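Local coordinates for Non-reducing end beta-L-arabinofuranosidase (Bacteroides thetaiotaomicron, PDB 5MQO), which probably hydrolyses glycosidic linkages in complex plant pectin as a GH127 glycoside hydrolase of a gut bacterium, possibly acting as an aceric acidase, at residues A[620-625]-A[647-652]; A[596-601]-A[691-696]; A[612-617]-A[670-675]; A[642-647]-A[675-680]; A[581-586]-A[626-631]. All coordinates share one frame; numbering follows the deposited sequence.

Contact 1 of 5, residues A[620-625]-A[647-652]; sequences DNILIP and GKARLA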
# COMPACT_ATOMS: atom_id res chain seq x y z
N ASP A 620 16.39 -9.53 23.17
CA ASP A 620 15.55 -8.94 24.23
C ASP A 620 16.34 -7.99 25.13
O ASP A 620 15.79 -7.00 25.58
CB ASP A 620 14.87 -10.01 25.09
CG ASP A 620 13.79 -10.79 24.36
OD1 ASP A 620 13.22 -10.34 23.34
OD2 ASP A 620 13.48 -11.88 24.86
N ASN A 621 17.63 -8.27 25.33
CA ASN A 621 18.52 -7.45 26.16
C ASN A 621 19.07 -6.15 25.52
O ASN A 621 19.82 -5.41 26.19
CB ASN A 621 19.73 -8.30 26.59
CG ASN A 621 19.34 -9.53 27.38
OD1 ASN A 621 19.96 -10.57 27.26
ND2 ASN A 621 18.29 -9.42 28.17
N ILE A 622 18.73 -5.87 24.27
CA ILE A 622 19.24 -4.68 23.58
C ILE A 622 18.45 -3.43 23.97
O ILE A 622 17.24 -3.42 23.78
CB ILE A 622 19.16 -4.86 22.06
CG1 ILE A 622 19.95 -6.10 21.59
CG2 ILE A 622 19.64 -3.61 21.34
CD1 ILE A 622 21.43 -6.07 21.93
N LEU A 623 19.11 -2.40 24.52
CA LEU A 623 18.48 -1.09 24.78
C LEU A 623 19.06 -0.01 23.91
O LEU A 623 20.28 0.09 23.75
CB LEU A 623 18.71 -0.60 26.19
CG LEU A 623 18.84 -1.59 27.32
CD1 LEU A 623 19.21 -0.80 28.58
CD2 LEU A 623 17.54 -2.38 27.46
N ILE A 624 18.20 0.85 23.41
CA ILE A 624 18.62 1.95 22.58
C ILE A 624 18.68 3.21 23.46
O ILE A 624 17.64 3.70 23.89
CB ILE A 624 17.63 2.15 21.43
CG1 ILE A 624 17.55 0.89 20.57
CG2 ILE A 624 17.99 3.36 20.61
CD1 ILE A 624 18.88 0.39 20.03
N PRO A 625 19.89 3.75 23.75
CA PRO A 625 19.89 5.04 24.42
C PRO A 625 19.35 6.11 23.50
O PRO A 625 19.56 6.03 22.28
CB PRO A 625 21.37 5.29 24.73
CG PRO A 625 22.11 4.44 23.80
CD PRO A 625 21.25 3.28 23.47
N GLY A 647 25.63 1.03 15.10
CA GLY A 647 25.84 1.78 16.32
C GLY A 647 26.01 0.91 17.54
O GLY A 647 25.98 -0.35 17.46
N LYS A 648 26.19 1.58 18.68
CA LYS A 648 26.47 0.94 19.94
C LYS A 648 25.25 1.07 20.86
O LYS A 648 24.93 2.17 21.38
CB LYS A 648 27.71 1.55 20.59
CG LYS A 648 28.14 0.82 21.86
CD LYS A 648 29.67 0.72 21.99
CE LYS A 648 30.19 -0.39 21.08
NZ LYS A 648 31.62 -0.29 20.73
N ALA A 649 24.56 -0.06 21.02
CA ALA A 649 23.38 -0.17 21.87
C ALA A 649 23.83 -0.47 23.29
O ALA A 649 24.97 -0.86 23.50
CB ALA A 649 22.51 -1.29 21.35
N ARG A 650 22.97 -0.30 24.28
CA ARG A 650 23.31 -0.75 25.63
C ARG A 650 22.81 -2.17 25.83
O ARG A 650 21.81 -2.58 25.25
CB ARG A 650 22.78 0.22 26.68
CG ARG A 650 23.39 1.61 26.52
CD ARG A 650 22.86 2.65 27.49
NE ARG A 650 22.85 2.10 28.85
CZ ARG A 650 22.12 2.57 29.85
NH1 ARG A 650 21.35 3.66 29.69
NH2 ARG A 650 22.16 1.96 31.03
N LEU A 651 23.52 -2.96 26.62
CA LEU A 651 23.17 -4.36 26.77
C LEU A 651 22.74 -4.62 28.19
O LEU A 651 23.46 -4.25 29.14
CB LEU A 651 24.36 -5.25 26.43
CG LEU A 651 24.15 -6.76 26.60
CD1 LEU A 651 23.21 -7.26 25.54
CD2 LEU A 651 25.47 -7.52 26.56
N ALA A 652 21.59 -5.28 28.34
CA ALA A 652 21.13 -5.69 29.67
C ALA A 652 21.86 -6.95 30.13
O ALA A 652 22.14 -7.82 29.32
CB ALA A 652 19.64 -5.94 29.63

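Contact 2 of 5, residues A[596-601]-A[691-696]; sequences QVVVKR and TVWMPL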
# COMPACT_ATOMS: atom_id res chain seq x y z
N GLN A 596 9.29 2.59 24.51
CA GLN A 596 10.09 1.88 23.52
C GLN A 596 10.23 2.81 22.34
O GLN A 596 9.50 3.81 22.20
CB GLN A 596 9.43 0.54 23.15
CG GLN A 596 9.45 -0.50 24.29
CD GLN A 596 8.42 -1.64 24.15
OE1 GLN A 596 8.65 -2.61 23.40
NE2 GLN A 596 7.30 -1.55 24.91
N VAL A 597 11.18 2.48 21.48
CA VAL A 597 11.52 3.36 20.40
C VAL A 597 11.56 2.52 19.16
O VAL A 597 11.87 1.33 19.22
CB VAL A 597 12.86 4.11 20.72
CG1 VAL A 597 13.98 3.15 21.02
CG2 VAL A 597 13.30 5.05 19.60
N VAL A 598 11.17 3.15 18.06
CA VAL A 598 11.32 2.64 16.70
C VAL A 598 12.21 3.62 15.92
O VAL A 598 12.10 4.85 16.10
CB VAL A 598 9.97 2.50 15.97
CG1 VAL A 598 9.21 3.83 15.91
CG2 VAL A 598 10.17 1.97 14.55
N VAL A 599 13.06 3.07 15.05
CA VAL A 599 14.02 3.86 14.28
C VAL A 599 13.57 4.01 12.84
O VAL A 599 13.47 3.03 12.12
CB VAL A 599 15.41 3.17 14.25
CG1 VAL A 599 16.40 4.03 13.48
CG2 VAL A 599 15.92 2.87 15.65
N LYS A 600 13.33 5.23 12.41
CA LYS A 600 13.14 5.54 10.98
C LYS A 600 14.37 6.26 10.43
O LYS A 600 15.16 6.84 11.18
CB LYS A 600 11.90 6.42 10.77
CG LYS A 600 10.56 5.72 11.05
CD LYS A 600 9.29 6.50 10.62
CE LYS A 600 9.07 6.41 9.12
NZ LYS A 600 7.86 7.09 8.64
N ARG A 601 14.53 6.18 9.12
CA ARG A 601 15.39 7.09 8.36
C ARG A 601 14.66 7.39 7.08
O ARG A 601 14.36 6.49 6.27
CB ARG A 601 16.76 6.47 8.06
CG ARG A 601 17.65 7.34 7.20
CD ARG A 601 19.14 7.06 7.34
NE ARG A 601 19.86 8.09 6.57
CZ ARG A 601 20.22 8.01 5.28
NH1 ARG A 601 20.04 6.90 4.54
NH2 ARG A 601 20.81 9.06 4.73
N THR A 691 12.58 -7.60 15.88
CA THR A 691 11.66 -6.67 16.56
C THR A 691 11.80 -5.31 15.90
O THR A 691 12.91 -4.94 15.53
CB THR A 691 11.93 -6.57 18.09
OG1 THR A 691 10.98 -5.68 18.70
CG2 THR A 691 13.33 -6.06 18.40
N VAL A 692 10.69 -4.58 15.73
CA VAL A 692 10.75 -3.18 15.31
C VAL A 692 10.93 -2.30 16.55
O VAL A 692 11.85 -1.51 16.62
CB VAL A 692 9.50 -2.75 14.48
CG1 VAL A 692 9.55 -1.27 14.09
CG2 VAL A 692 9.34 -3.63 13.25
N TRP A 693 10.05 -2.44 17.52
CA TRP A 693 10.12 -1.57 18.71
C TRP A 693 11.11 -2.17 19.70
O TRP A 693 11.12 -3.39 19.88
CB TRP A 693 8.73 -1.39 19.35
CG TRP A 693 7.87 -0.55 18.54
CD1 TRP A 693 7.15 -0.95 17.47
CD2 TRP A 693 7.67 0.85 18.67
NE1 TRP A 693 6.48 0.11 16.93
CE2 TRP A 693 6.78 1.23 17.65
CE3 TRP A 693 8.12 1.82 19.57
CZ2 TRP A 693 6.34 2.56 17.48
CZ3 TRP A 693 7.71 3.14 19.41
CH2 TRP A 693 6.83 3.50 18.37
N MET A 694 11.95 -1.31 20.29
CA MET A 694 13.00 -1.72 21.23
C MET A 694 12.94 -0.86 22.49
O MET A 694 12.52 0.30 22.45
CB MET A 694 14.40 -1.57 20.61
CG MET A 694 14.70 -2.54 19.48
SD MET A 694 16.14 -2.09 18.46
CE MET A 694 15.50 -0.66 17.57
N PRO A 695 13.39 -1.42 23.62
CA PRO A 695 13.53 -0.62 24.83
C PRO A 695 14.37 0.63 24.62
O PRO A 695 15.41 0.58 23.99
CB PRO A 695 14.25 -1.57 25.80
CG PRO A 695 13.93 -2.94 25.31
CD PRO A 695 13.80 -2.82 23.83
N LEU A 696 13.91 1.73 25.20
CA LEU A 696 14.58 3.03 25.14
C LEU A 696 15.18 3.39 26.50
O LEU A 696 14.48 3.32 27.50
CB LEU A 696 13.52 4.07 24.74
CG LEU A 696 13.92 5.54 24.62
CD1 LEU A 696 14.86 5.81 23.44
CD2 LEU A 696 12.65 6.37 24.51

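Contact 3 of 5, residues A[612-617]-A[670-675]; sequences DIANGE and KTVDIR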
# COMPACT_ATOMS: atom_id res chain seq x y z
N ASP A 612 22.20 -9.72 13.36
CA ASP A 612 22.95 -8.45 13.31
C ASP A 612 23.36 -7.96 14.71
O ASP A 612 23.64 -6.79 14.88
CB ASP A 612 22.12 -7.30 12.69
CG ASP A 612 21.78 -7.51 11.21
OD1 ASP A 612 22.66 -7.95 10.45
OD2 ASP A 612 20.62 -7.16 10.83
N ILE A 613 23.35 -8.83 15.71
CA ILE A 613 23.79 -8.45 17.06
C ILE A 613 25.15 -9.10 17.24
O ILE A 613 25.26 -10.32 17.11
CB ILE A 613 22.83 -9.00 18.17
CG1 ILE A 613 21.39 -8.50 17.90
CG2 ILE A 613 23.34 -8.63 19.57
CD1 ILE A 613 20.33 -9.18 18.74
N ALA A 614 26.18 -8.32 17.54
CA ALA A 614 27.50 -8.91 17.75
C ALA A 614 27.47 -9.89 18.93
O ALA A 614 26.77 -9.66 19.91
CB ALA A 614 28.56 -7.82 17.96
N ASN A 615 28.23 -10.99 18.81
CA ASN A 615 28.44 -12.00 19.89
C ASN A 615 27.19 -12.80 20.25
O ASN A 615 27.06 -13.23 21.40
CB ASN A 615 29.03 -11.39 21.19
CG ASN A 615 30.20 -10.45 20.94
OD1 ASN A 615 30.97 -10.61 19.97
ND2 ASN A 615 30.34 -9.45 21.82
N GLY A 616 26.28 -12.96 19.29
CA GLY A 616 25.00 -13.66 19.51
C GLY A 616 24.32 -13.34 20.84
O GLY A 616 23.66 -14.20 21.43
N GLU A 617 24.48 -12.09 21.28
CA GLU A 617 23.87 -11.60 22.49
C GLU A 617 22.36 -11.51 22.16
O GLU A 617 21.98 -11.28 21.01
CB GLU A 617 24.53 -10.27 22.89
CG GLU A 617 24.79 -10.07 24.37
CD GLU A 617 25.96 -10.88 24.93
OE1 GLU A 617 27.11 -10.77 24.42
OE2 GLU A 617 25.74 -11.63 25.90
N LYS A 670 26.79 -2.63 30.40
CA LYS A 670 27.60 -2.96 29.19
C LYS A 670 27.09 -2.32 27.88
O LYS A 670 26.06 -1.62 27.87
CB LYS A 670 27.68 -4.48 29.01
CG LYS A 670 28.10 -5.21 30.26
CD LYS A 670 28.23 -6.70 30.05
CE LYS A 670 28.42 -7.38 31.41
NZ LYS A 670 29.25 -8.62 31.36
N THR A 671 27.82 -2.55 26.79
CA THR A 671 27.42 -2.10 25.44
C THR A 671 27.63 -3.17 24.40
O THR A 671 28.33 -4.14 24.63
CB THR A 671 28.17 -0.82 24.99
OG1 THR A 671 29.59 -1.05 25.00
CG2 THR A 671 27.81 0.37 25.87
N VAL A 672 26.98 -3.02 23.26
CA VAL A 672 27.14 -4.00 22.19
C VAL A 672 26.84 -3.38 20.81
O VAL A 672 25.99 -2.50 20.69
CB VAL A 672 26.32 -5.31 22.43
CG1 VAL A 672 24.81 -5.07 22.24
CG2 VAL A 672 26.82 -6.44 21.54
N ASP A 673 27.59 -3.84 19.82
CA ASP A 673 27.45 -3.38 18.45
C ASP A 673 26.19 -4.06 17.91
O ASP A 673 26.03 -5.30 18.04
CB ASP A 673 28.69 -3.74 17.56
CG ASP A 673 29.99 -2.96 17.95
OD1 ASP A 673 30.01 -2.19 18.93
OD2 ASP A 673 31.03 -3.14 17.26
N ILE A 674 25.30 -3.25 17.34
CA ILE A 674 24.13 -3.72 16.61
C ILE A 674 24.14 -3.12 15.22
O ILE A 674 24.80 -2.10 14.96
CB ILE A 674 22.79 -3.37 17.31
CG1 ILE A 674 22.58 -1.84 17.43
CG2 ILE A 674 22.73 -3.98 18.70
CD1 ILE A 674 21.15 -1.46 17.73
N ARG A 675 23.39 -3.74 14.34
CA ARG A 675 23.12 -3.19 13.04
C ARG A 675 21.61 -3.31 12.78
O ARG A 675 21.02 -4.39 12.93
CB ARG A 675 23.95 -3.94 12.03
CG ARG A 675 23.50 -3.77 10.62
CD ARG A 675 24.56 -4.18 9.63
NE ARG A 675 24.86 -5.61 9.63
CZ ARG A 675 25.42 -6.25 8.61
NH1 ARG A 675 25.73 -5.62 7.47
NH2 ARG A 675 25.67 -7.55 8.72

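Contact 4 of 5, residues A[642-647]-A[675-680]; sequences IVALEG and RLIPYY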
# COMPACT_ATOMS: atom_id res chain seq x y z
N ILE A 642 21.33 -2.09 0.41
CA ILE A 642 20.45 -1.44 1.36
C ILE A 642 21.32 -0.63 2.34
O ILE A 642 22.50 -0.95 2.56
CB ILE A 642 19.51 -2.46 2.09
CG1 ILE A 642 20.25 -3.20 3.21
CG2 ILE A 642 18.87 -3.47 1.12
CD1 ILE A 642 19.37 -4.00 4.16
N VAL A 643 20.74 0.43 2.90
CA VAL A 643 21.38 1.16 3.95
C VAL A 643 21.03 0.51 5.29
O VAL A 643 19.89 0.57 5.73
CB VAL A 643 20.97 2.64 3.95
CG1 VAL A 643 21.63 3.36 5.13
CG2 VAL A 643 21.38 3.29 2.63
N ALA A 644 22.02 -0.11 5.91
CA ALA A 644 21.91 -0.49 7.33
C ALA A 644 22.35 0.69 8.22
O ALA A 644 22.89 1.67 7.73
CB ALA A 644 22.73 -1.75 7.63
N LEU A 645 22.06 0.61 9.51
CA LEU A 645 22.46 1.64 10.45
C LEU A 645 23.24 0.92 11.52
O LEU A 645 22.77 -0.09 12.05
CB LEU A 645 21.23 2.37 11.02
CG LEU A 645 20.26 3.00 9.99
CD1 LEU A 645 18.86 3.26 10.58
CD2 LEU A 645 20.85 4.26 9.39
N GLU A 646 24.46 1.37 11.79
CA GLU A 646 25.37 0.71 12.73
C GLU A 646 25.59 1.62 13.91
O GLU A 646 25.72 2.85 13.74
CB GLU A 646 26.71 0.42 12.07
CG GLU A 646 26.67 -0.71 11.05
CD GLU A 646 27.98 -0.90 10.30
OE1 GLU A 646 29.01 -0.22 10.61
OE2 GLU A 646 27.96 -1.76 9.39
N GLY A 647 25.63 1.03 15.10
CA GLY A 647 25.84 1.78 16.32
C GLY A 647 26.01 0.91 17.54
O GLY A 647 25.98 -0.35 17.46
N ARG A 675 23.39 -3.74 14.34
CA ARG A 675 23.12 -3.19 13.04
C ARG A 675 21.61 -3.31 12.78
O ARG A 675 21.02 -4.39 12.93
CB ARG A 675 23.95 -3.94 12.03
CG ARG A 675 23.50 -3.77 10.62
CD ARG A 675 24.56 -4.18 9.63
NE ARG A 675 24.86 -5.61 9.63
CZ ARG A 675 25.42 -6.25 8.61
NH1 ARG A 675 25.73 -5.62 7.47
NH2 ARG A 675 25.67 -7.55 8.72
N LEU A 676 20.98 -2.18 12.42
CA LEU A 676 19.56 -2.16 12.01
C LEU A 676 19.44 -2.26 10.50
O LEU A 676 20.25 -1.69 9.78
CB LEU A 676 18.89 -0.89 12.51
CG LEU A 676 19.00 -0.66 14.03
CD1 LEU A 676 18.18 0.55 14.48
CD2 LEU A 676 18.54 -1.88 14.80
N ILE A 677 18.45 -3.01 10.02
CA ILE A 677 18.13 -3.06 8.58
C ILE A 677 16.68 -2.66 8.37
O ILE A 677 15.89 -2.63 9.33
CB ILE A 677 18.37 -4.45 7.93
CG1 ILE A 677 17.42 -5.52 8.47
CG2 ILE A 677 19.82 -4.90 8.11
CD1 ILE A 677 17.28 -6.71 7.56
N PRO A 678 16.30 -2.34 7.13
CA PRO A 678 14.92 -1.94 6.89
C PRO A 678 13.97 -3.08 7.15
O PRO A 678 14.29 -4.24 6.85
CB PRO A 678 14.91 -1.58 5.40
CG PRO A 678 16.32 -1.22 5.11
CD PRO A 678 17.08 -2.24 5.89
N TYR A 679 12.82 -2.76 7.74
CA TYR A 679 11.82 -3.77 8.04
C TYR A 679 11.49 -4.57 6.82
O TYR A 679 11.50 -5.80 6.90
CB TYR A 679 10.57 -3.13 8.60
CG TYR A 679 9.41 -4.04 8.85
CD1 TYR A 679 9.42 -4.93 9.94
CD2 TYR A 679 8.29 -3.98 8.05
CE1 TYR A 679 8.32 -5.77 10.18
CE2 TYR A 679 7.19 -4.79 8.29
CZ TYR A 679 7.20 -5.69 9.35
OH TYR A 679 6.09 -6.47 9.54
N TYR A 680 11.26 -3.90 5.69
CA TYR A 680 10.80 -4.61 4.50
C TYR A 680 11.74 -5.76 4.15
O TYR A 680 11.29 -6.81 3.74
CB TYR A 680 10.63 -3.67 3.30
CG TYR A 680 11.90 -3.35 2.55
CD1 TYR A 680 12.34 -4.16 1.53
CD2 TYR A 680 12.64 -2.22 2.86
CE1 TYR A 680 13.51 -3.85 0.85
CE2 TYR A 680 13.81 -1.91 2.18
CZ TYR A 680 14.23 -2.73 1.19
OH TYR A 680 15.37 -2.42 0.53

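Contact 5 of 5, residues A[581-586]-A[626-631]; sequences VCLLEA and ADIKLI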
# COMPACT_ATOMS: atom_id res chain seq x y z
N VAL A 581 18.63 10.19 10.94
CA VAL A 581 18.09 9.03 11.65
C VAL A 581 17.14 9.58 12.67
O VAL A 581 17.48 10.54 13.35
CB VAL A 581 19.21 8.23 12.34
CG1 VAL A 581 18.68 7.33 13.44
CG2 VAL A 581 19.98 7.41 11.32
N CYS A 582 15.93 9.00 12.75
CA CYS A 582 14.92 9.39 13.74
C CYS A 582 14.59 8.29 14.70
O CYS A 582 14.51 7.12 14.30
CB CYS A 582 13.62 9.82 13.10
SG CYS A 582 13.83 11.46 12.49
N LEU A 583 14.36 8.70 15.95
CA LEU A 583 13.88 7.83 17.00
C LEU A 583 12.48 8.30 17.31
O LEU A 583 12.30 9.48 17.58
CB LEU A 583 14.78 7.94 18.23
CG LEU A 583 16.01 7.01 18.23
CD1 LEU A 583 16.86 7.17 16.97
CD2 LEU A 583 16.86 7.28 19.47
N LEU A 584 11.49 7.41 17.25
CA LEU A 584 10.11 7.79 17.43
C LEU A 584 9.59 7.09 18.66
O LEU A 584 9.95 5.94 18.90
CB LEU A 584 9.28 7.38 16.21
CG LEU A 584 9.36 8.22 14.92
CD1 LEU A 584 10.72 8.11 14.29
CD2 LEU A 584 8.32 7.75 13.92
N GLU A 585 8.72 7.77 19.41
CA GLU A 585 7.94 7.16 20.50
C GLU A 585 6.45 7.20 20.13
O GLU A 585 6.06 7.88 19.18
CB GLU A 585 8.16 7.91 21.82
CG GLU A 585 7.38 9.23 21.88
CD GLU A 585 7.78 10.14 23.02
OE1 GLU A 585 7.98 9.63 24.13
OE2 GLU A 585 7.85 11.37 22.80
N ALA A 586 5.63 6.51 20.91
CA ALA A 586 4.21 6.40 20.59
C ALA A 586 3.37 6.90 21.74
O ALA A 586 3.81 6.98 22.91
CB ALA A 586 3.83 4.97 20.23
N ALA A 626 18.66 7.10 24.07
CA ALA A 626 17.96 8.16 23.27
C ALA A 626 18.85 9.01 22.38
O ALA A 626 18.43 9.45 21.32
CB ALA A 626 17.15 9.07 24.18
N ASP A 627 20.09 9.22 22.84
CA ASP A 627 21.14 9.93 22.12
C ASP A 627 22.13 8.99 21.43
O ASP A 627 23.27 9.37 21.20
CB ASP A 627 21.91 10.85 23.10
CG ASP A 627 22.87 10.08 24.07
OD1 ASP A 627 22.86 8.82 24.15
OD2 ASP A 627 23.63 10.77 24.76
N ILE A 628 21.72 7.76 21.12
CA ILE A 628 22.57 6.86 20.35
C ILE A 628 22.94 7.53 19.03
O ILE A 628 22.16 8.32 18.49
CB ILE A 628 21.88 5.49 20.08
CG1 ILE A 628 22.90 4.48 19.54
CG2 ILE A 628 20.67 5.64 19.15
CD1 ILE A 628 22.31 3.17 19.08
N LYS A 629 24.15 7.26 18.55
CA LYS A 629 24.57 7.72 17.23
C LYS A 629 24.61 6.52 16.29
O LYS A 629 25.43 5.62 16.44
CB LYS A 629 25.88 8.52 17.27
CG LYS A 629 25.61 10.02 17.42
CD LYS A 629 26.76 10.81 18.04
CE LYS A 629 26.28 11.89 19.02
NZ LYS A 629 27.43 12.73 19.50
N LEU A 630 23.67 6.54 15.34
CA LEU A 630 23.47 5.48 14.35
C LEU A 630 23.98 5.95 13.00
O LEU A 630 23.60 7.04 12.53
CB LEU A 630 21.98 5.12 14.22
CG LEU A 630 21.44 4.27 15.38
CD1 LEU A 630 19.91 4.27 15.41
CD2 LEU A 630 21.98 2.84 15.32
N ILE A 631 24.81 5.10 12.38
CA ILE A 631 25.59 5.49 11.20
C ILE A 631 25.17 4.67 9.99
O ILE A 631 25.26 3.44 10.04
CB ILE A 631 27.10 5.34 11.51
CG1 ILE A 631 27.59 6.56 12.31
CG2 ILE A 631 27.95 5.19 10.27
CD1 ILE A 631 28.71 6.23 13.27

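Contact 1 of 5, residues A[620-625]-A[647-652]
Leu623 and Arg650 form the central pair where strands 622-625 and 640-651 run antiparallel. Their backbones exchange two hydrogen bonds: Leu623 N reaches Arg650 O at 2.8 Å, almost straight, and Arg650 N returns to Leu623 O. Two residues further along, Ala652 N binds Asn621 O at 2.8 Å and so extends the pairing past the end of the strand. The side chain of Arg650 lies across that of Pro625. Arg650 CB is 4.2 Å from Leu623 CD1; Arg650 CG, anti to the carbonyl carbon (chi1 -62°), comes to 4.1 Å from Pro625 CD; and Arg650 CD packs against Pro625 CB, also at 4.1 Å. The chain then bends at chi3 (47°), and at its tip NH2 hydrogen-bonds Ala668 O, beyond the two strands. The guanidinium is thus tethered while its aliphatic stem rests on the proline ring. The opposite face, with Ile622 and Leu651, is buried. Ile622 points CG2 at Ala649 CB (3.7 Å) and sets CD1 against Leu651 CD1 at 4.2 Å, and Val672 of strand 670-678 and Ile613 add to this apolar layer around Ile622. Ala649 CB also approaches Ile624 CD1. With an angle of 121° between the strand directions, this is a strongly twisted antiparallel pair, with one apolar and one more open face, in the β-rich C-terminal domain of the GH127 family.

Contact 2 of 5, residues A[596-601]-A[691-696]
An antiparallel β-bridge in the mixed β-sheet of the GH127 C-terminal domain joins Val597 to Met694, bringing strand 596-601 beside strand 690-697. Val597 N donates to Met694 O at 2.7 Å, and Met694 N donates back to Val597 O at 2.8 Å, so the pair is closed by two hydrogen bonds. Next to it the indole of Trp693 lies over Val598. Because Val598 CG1 sits between the backbone N and the carbonyl carbon (chi1 57°), this methyl rises over the ring in a CH-pi contact, 3.7 Å from the centroid of the six-membered ring and 22° off its normal. Gln596 O lies instead at the ring edge, near its plane, 3.4 Å from Trp693 CZ3. With an alanine at Trp693, Val598 CG1 would probably lose the aromatic face it rests on, and a gap would open beside Gln596 O. Trp693 O accepts a bond from Thr691 OG1 at 2.6 Å, which ties that hydroxyl to the backbone two residues on, and Arg434 NE also hydrogen-bonds the hydroxyl. The remaining packing is apolar. Val597 CG1 meets Leu696 CD1, the two side chains crossing at about a right angle, while Val598 and Val692 lie side by side. On the face shared by Val597 and Met694, Ile624 of strand 622-625 touches both side chains. Met694 bends at chi3 (-71°), and Met694 CE stops 4.0 Å from Val599 CG2.

Contact 3 of 5, residues A[612-617]-A[670-675]
Asp612 and Arg675 meet with their flat groups steeply inclined, the carboxylate and guanidinium planes lying 65° apart. One carboxylate oxygen, Asp612 OD1, comes obliquely to the guanidinium, 3.3 Å from Arg675 NE; the hydrogen bond within this salt bridge is weak and bent (121°). Arg675 reaches this place because its CG is anti to the backbone N (chi1 163°) and the chain then folds at chi3. The backbones cooperate: Arg675 N binds Asp612 O at 3.1 Å, and Ala614 N binds Asp673 O nearly along the C=O axis, also at 3.1 Å. These two bonds flank the single bridge between Ile613 and Ile674. Further along, Ala614 CB comes to 4.2 Å from Val672 CG2, while the same Val672 methyl lies 3.6 Å from Ala614 O. Asp673 directs its carboxylate to a different partner, Lys648, with which it forms a salt bridge. Asp612 OD1 likewise has a second positive partner, Arg685 NH2. With Arg685 beside it and a weak bond to Arg675, this oxygen probably favours the charged form of the carboxylate, while the poor alignment toward Arg675 suggests that electrostatic attraction counts for more here than hydrogen-bond geometry.

Contact 4 of 5, residues A[642-647]-A[675-680]
Backbone bonds carry the pairing of Leu645 with Leu676. Leu645 N donates to Leu676 O at 2.9 Å and Leu676 N to Leu645 O at 2.8 Å, so strands 640-651 and 670-678 run antiparallel through this point. Two CA-H...O contacts accompany them: Ala644 CA approaches Leu676 O and Arg675 CA approaches Leu645 O, the latter at 3.3 Å. Apolar packing begins on the same pair: the CB atoms of Leu645 and Leu676 face one another, and Val599 of strand 596-601 touches both side chains. Ile642 turns CG1 into the crowded position between backbone N and carbonyl carbon (chi1 79°), which carries CD1 to 3.4 Å from Pro678 CD and 3.9 Å from Ile677 CB. The Ile642 and Tyr680 side chains slide past each other in opposite directions, with Ile642 CG2 3.7 Å from Tyr680 OH. The third kind of contact is made by the stem of Arg675, whose CD lies 3.6 Å from Ala644 CB. Glu646 runs alongside, pointing the same way, yet its carboxylate plane is turned 70° from the guanidinium and Glu646 OE2 remains 4.9 Å from Arg675 NH1, too far for an ion pair. A serine at Arg675 would probably leave the Ala644 methyl without its aliphatic neighbour and Glu646 without the nearby positive charge. The chemistry is therefore divided: the leucine side is apolar and buried, whereas Arg675 and Glu646 themselves are partly exposed beside buried Ala644, and the arginine's charge is likely to make the Glu646 carboxylate more acidic at a distance.

Contact 5 of 5, residues A[581-586]-A[626-631]
Leu583 and Val581 of strand 581-584 meet the loop 626-630 through side chains, with no backbone pairing between the two; the nearest CA atoms, Val581 CA and Leu630 CA, are 7.0 Å apart. Methyl-methyl packing is the main kind of interaction. Val581 places CG1 anti to its own backbone N (chi1 161°), and this branch comes to 3.8 Å from Leu630 CD1, the two side chains crossing at about a right angle. Leu583 supplies its two branches to different residues: CD2 lies 4.2 Å from Ile628 CG2, and CD1 sits at a looser 4.5 Å from Leu630 CD1. The Leu630 methyl is therefore approached by both Val581 and Leu583. The second kind is methyl against carbonyl. Leu583 CD2 rests 3.3 Å from Ala626 O, and the other Val581 methyl, CG2, lies 3.8 Å from Leu630 O. Such contacts are van der Waals in nature and impose little direction, so the loop probably owes its position more to backbone bonds, Ala626 with Ala697 and Ile631 with Glu646. Strand 581-584, for its part, is bonded to strand 596-601, whose Val597 and Val599 touch Leu583 and Val581. Side-chain packing of this kind, between an edge strand and the loop that links strands 622-625 and 631-637, is consistent with the margin of a β-sandwich, near the surface of the C-terminal domain.

Overall arrangement
All five contacts reach one mixed β-sheet of the C-terminal domain, contacts 3 and 5 by joining loops to its strands. Strand 640-651 serves contacts 1 and 4, which share Gly647 and have centres 15 Å apart; strand 670-678 serves contacts 3 and 4, which share Arg675. Contacts 1 and 3 are joined by a backbone bond from Ala649 N to Val672 O (2.8 Å). Contacts 1 and 2 meet where Ile624 N approaches Pro695 O at 2.9 Å, and contact 2 adjoins contact 5 through Cys582 N and Lys600 O (2.8 Å). Between contacts 2 and 4, Arg601 packs on Leu645 and Val692 on Tyr679. The five centres lie about 22 to 33 Å from the centre of the chain, and no ligand marks a site among them.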